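Local coordinates for NF-kappa-B inhibitor beta (Mus musculus, PDB 1OY3), which inhibits NF-kappa-B by binding it and trapping it in the cytoplasm, although its unphosphorylated form can accompany NF-kappa-B to the nucleus, at residues 20-25 / 57-62. Residues are numbered along the deposited sequence; the frame is centred on the assembly and turned at random.
Sequences QHEPFL and EASTVE
Glu-57 reaches from the turn between the two helices of the second ankyrin repeat to the matching interhelical turn of the first, where its carboxylate meets Gln-20. The two outer helices, 22-32 of the first repeat and 58-66 of the second, line up side by side, an instance of how ankyrin repeats stack in series. With chi2 at 176°, the extended chain of Glu-57, the N-cap residue, brings OE1 to 3.1 Å from CG of Gln-20, which itself leaves the preceding helix in a Schellman motif. The two side chains meet at about a right angle, their amide and carboxylate planes 67° apart. No hydrogen bond joins them: Gln-20 OE1 and Glu-57 OE1, 3.3 Å apart, are both acceptors. A water sits within reach of Glu-57 OE1 (3.2 Å) and, at longer range, of Glu-22 OE2. Farther along, Ser-59 borders Glu-22 only distantly, its OG 4.3 Å from OE1; that oxygen has its stronger partner in Lys-63, a salt bridge that probably eases the proximity of Glu-22 and Glu-57, whose OE2 atoms are 4.8 Å apart. Thr-60, backed by Ala-52 of helix 48-55, divides its branches: its hydroxyl OG1 lies 3.0 Å from Glu-22 OE2, with Glu-57 OE2 also within reach, while its methyl, anti to the backbone N, turns to the buried Leu-25, with CG2 3.8 Å from CD2.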
ATOM      1  N   GLN C  20      -4.198 -24.307  10.861  1.00 35.32           N
ATOM      2  CA  GLN C  20      -4.798 -24.020  12.156  1.00 32.52           C
ATOM      3  C   GLN C  20      -4.708 -25.222  13.092  1.00 30.00           C
ATOM      4  O   GLN C  20      -5.710 -25.646  13.676  1.00 26.35           O
ATOM      5  CB  GLN C  20      -6.262 -23.623  11.952  1.00 36.99           C
ATOM      6  CG  GLN C  20      -6.433 -22.351  11.136  1.00 41.33           C
ATOM      7  CD  GLN C  20      -7.868 -22.099  10.721  1.00 42.61           C
ATOM      8  OE1 GLN C  20      -8.758 -21.953  11.559  1.00 47.42           O
ATOM      9  NE2 GLN C  20      -8.098 -22.044   9.416  1.00 43.01           N
ATOM     10  N   HIS C  21      -3.508 -25.773  13.232  1.00 24.87           N
ATOM     11  CA  HIS C  21      -3.313 -26.929  14.102  1.00 28.07           C
ATOM     12  C   HIS C  21      -2.579 -26.507  15.379  1.00 28.17           C
ATOM     13  O   HIS C  21      -1.358 -26.631  15.483  1.00 24.03           O
ATOM     14  CB  HIS C  21      -2.513 -28.010  13.362  1.00 26.76           C
ATOM     15  CG  HIS C  21      -2.602 -29.365  13.993  1.00 30.63           C
ATOM     16  ND1 HIS C  21      -3.290 -30.410  13.417  1.00 34.19           N
ATOM     17  CD2 HIS C  21      -2.102 -29.842  15.159  1.00 27.66           C
ATOM     18  CE1 HIS C  21      -3.211 -31.473  14.198  1.00 35.40           C
ATOM     19  NE2 HIS C  21      -2.496 -31.155  15.263  1.00 38.02           N
ATOM     20  N   GLU C  22      -3.330 -26.001  16.350  1.00 29.68           N
ATOM     21  CA  GLU C  22      -2.740 -25.552  17.605  1.00 30.39           C
ATOM     22  C   GLU C  22      -1.807 -26.572  18.247  1.00 30.86           C
ATOM     23  O   GLU C  22      -0.693 -26.232  18.651  1.00 25.21           O
ATOM     24  CB  GLU C  22      -3.778 -24.815  18.447  1.00 33.29           C
ATOM     25  CG  GLU C  22      -4.428 -23.666  17.698  1.00 43.97           C
ATOM     26  CD  GLU C  22      -3.510 -22.468  17.554  1.00 49.03           C
ATOM     27  OE1 GLU C  22      -3.407 -21.692  18.530  1.00 52.19           O
ATOM     28  OE2 GLU C  22      -2.898 -22.296  16.471  1.00 44.74           O
ATOM     29  N   PRO C  23      -2.253 -27.834  18.361  1.00 28.81           N
ATOM     30  CA  PRO C  23      -1.420 -28.882  18.959  1.00 30.95           C
ATOM     31  C   PRO C  23      -0.043 -29.011  18.313  1.00 28.70           C
ATOM     32  O   PRO C  23       0.973 -29.012  19.007  1.00 28.67           O
ATOM     33  CB  PRO C  23      -2.274 -30.132  18.780  1.00 30.11           C
ATOM     34  CG  PRO C  23      -3.664 -29.582  18.976  1.00 31.20           C
ATOM     35  CD  PRO C  23      -3.618 -28.333  18.114  1.00 28.79           C
ATOM     36  N   PHE C  24       0.004 -29.119  16.989  1.00 31.95           N
ATOM     37  CA  PHE C  24       1.292 -29.235  16.319  1.00 31.04           C
ATOM     38  C   PHE C  24       2.046 -27.917  16.452  1.00 29.82           C
ATOM     39  O   PHE C  24       3.268 -27.911  16.607  1.00 27.71           O
ATOM     40  CB  PHE C  24       1.120 -29.608  14.842  1.00 32.22           C
ATOM     41  CG  PHE C  24       2.402 -30.059  14.180  1.00 37.03           C
ATOM     42  CD1 PHE C  24       3.204 -31.033  14.778  1.00 37.96           C
ATOM     43  CD2 PHE C  24       2.808 -29.516  12.962  1.00 38.89           C
ATOM     44  CE1 PHE C  24       4.393 -31.460  14.175  1.00 35.17           C
ATOM     45  CE2 PHE C  24       3.993 -29.935  12.349  1.00 36.60           C
ATOM     46  CZ  PHE C  24       4.787 -30.910  12.958  1.00 37.14           C
ATOM     47  N   LEU C  25       1.322 -26.799  16.397  1.00 28.64           N
ATOM     48  CA  LEU C  25       1.963 -25.498  16.545  1.00 26.54           C
ATOM     49  C   LEU C  25       2.728 -25.502  17.855  1.00 25.37           C
ATOM     50  O   LEU C  25       3.917 -25.187  17.885  1.00 24.75           O
ATOM     51  CB  LEU C  25       0.941 -24.359  16.572  1.00 27.39           C
ATOM     52  CG  LEU C  25       1.560 -23.013  16.987  1.00 30.08           C
ATOM     53  CD1 LEU C  25       2.732 -22.682  16.078  1.00 30.80           C
ATOM     54  CD2 LEU C  25       0.517 -21.904  16.939  1.00 29.18           C
ATOM     55  N   GLU C  57      -6.183 -14.630  14.100  1.00 28.63           N
ATOM     56  CA  GLU C  57      -6.171 -15.521  15.262  1.00 26.86           C
ATOM     57  C   GLU C  57      -5.347 -14.935  16.421  1.00 24.29           C
ATOM     58  O   GLU C  57      -4.140 -15.155  16.506  1.00 20.93           O
ATOM     59  CB  GLU C  57      -5.605 -16.875  14.841  1.00 32.58           C
ATOM     60  CG  GLU C  57      -6.472 -17.600  13.825  1.00 34.11           C
ATOM     61  CD  GLU C  57      -5.850 -18.898  13.336  1.00 37.58           C
ATOM     62  OE1 GLU C  57      -6.605 -19.778  12.875  1.00 42.43           O
ATOM     63  OE2 GLU C  57      -4.607 -19.038  13.400  1.00 36.60           O
ATOM     64  N   ALA C  58      -6.014 -14.205  17.315  1.00 21.59           N
ATOM     65  CA  ALA C  58      -5.354 -13.549  18.447  1.00 16.91           C
ATOM     66  C   ALA C  58      -4.581 -14.495  19.338  1.00 20.01           C
ATOM     67  O   ALA C  58      -3.524 -14.146  19.871  1.00 22.28           O
ATOM     68  CB  ALA C  58      -6.387 -12.767  19.285  1.00 13.68           C
ATOM     69  N   SER C  59      -5.105 -15.700  19.512  1.00 18.69           N
ATOM     70  CA  SER C  59      -4.437 -16.671  20.350  1.00 20.23           C
ATOM     71  C   SER C  59      -3.139 -17.129  19.683  1.00 19.60           C
ATOM     72  O   SER C  59      -2.094 -17.236  20.327  1.00 21.68           O
ATOM     73  CB  SER C  59      -5.360 -17.862  20.594  1.00 25.78           C
ATOM     74  OG  SER C  59      -4.724 -18.826  21.399  1.00 31.07           O
ATOM     75  N   THR C  60      -3.199 -17.366  18.381  1.00 18.84           N
ATOM     76  CA  THR C  60      -2.025 -17.823  17.642  1.00 17.80           C
ATOM     77  C   THR C  60      -0.957 -16.732  17.528  1.00 20.18           C
ATOM     78  O   THR C  60       0.240 -17.020  17.518  1.00 18.80           O
ATOM     79  CB  THR C  60      -2.436 -18.307  16.241  1.00 20.77           C
ATOM     80  OG1 THR C  60      -3.413 -19.348  16.378  1.00 16.58           O
ATOM     81  CG2 THR C  60      -1.221 -18.836  15.470  1.00 20.70           C
ATOM     82  N   VAL C  61      -1.389 -15.477  17.467  1.00 14.86           N
ATOM     83  CA  VAL C  61      -0.447 -14.384  17.368  1.00 10.84           C
ATOM     84  C   VAL C  61       0.333 -14.245  18.674  1.00 14.29           C
ATOM     85  O   VAL C  61       1.524 -13.923  18.655  1.00 10.82           O
ATOM     86  CB  VAL C  61      -1.165 -13.050  17.029  1.00  9.96           C
ATOM     87  CG1 VAL C  61      -0.221 -11.871  17.248  1.00  5.26           C
ATOM     88  CG2 VAL C  61      -1.643 -13.085  15.565  1.00  7.12           C
ATOM     89  N   GLU C  62      -0.325 -14.505  19.804  1.00 17.58           N
ATOM     90  CA  GLU C  62       0.337 -14.400  21.102  1.00 15.13           C
ATOM     91  C   GLU C  62       1.416 -15.460  21.275  1.00 18.22           C
ATOM     92  O   GLU C  62       2.502 -15.171  21.778  1.00 19.27           O
ATOM     93  CB  GLU C  62      -0.687 -14.507  22.245  1.00 21.30           C
ATOM     94  CG  GLU C  62      -0.072 -14.502  23.651  1.00 20.71           C
ATOM     95  CD  GLU C  62      -1.118 -14.434  24.761  1.00 16.35           C
ATOM     96  OE1 GLU C  62      -2.145 -15.137  24.652  1.00 18.01           O
ATOM     97  OE2 GLU C  62      -0.914 -13.684  25.741  1.00 12.70           O
TER
HETATM   98  O   HOH W   1      -5.832 -22.196  14.752  1.00 45.95           O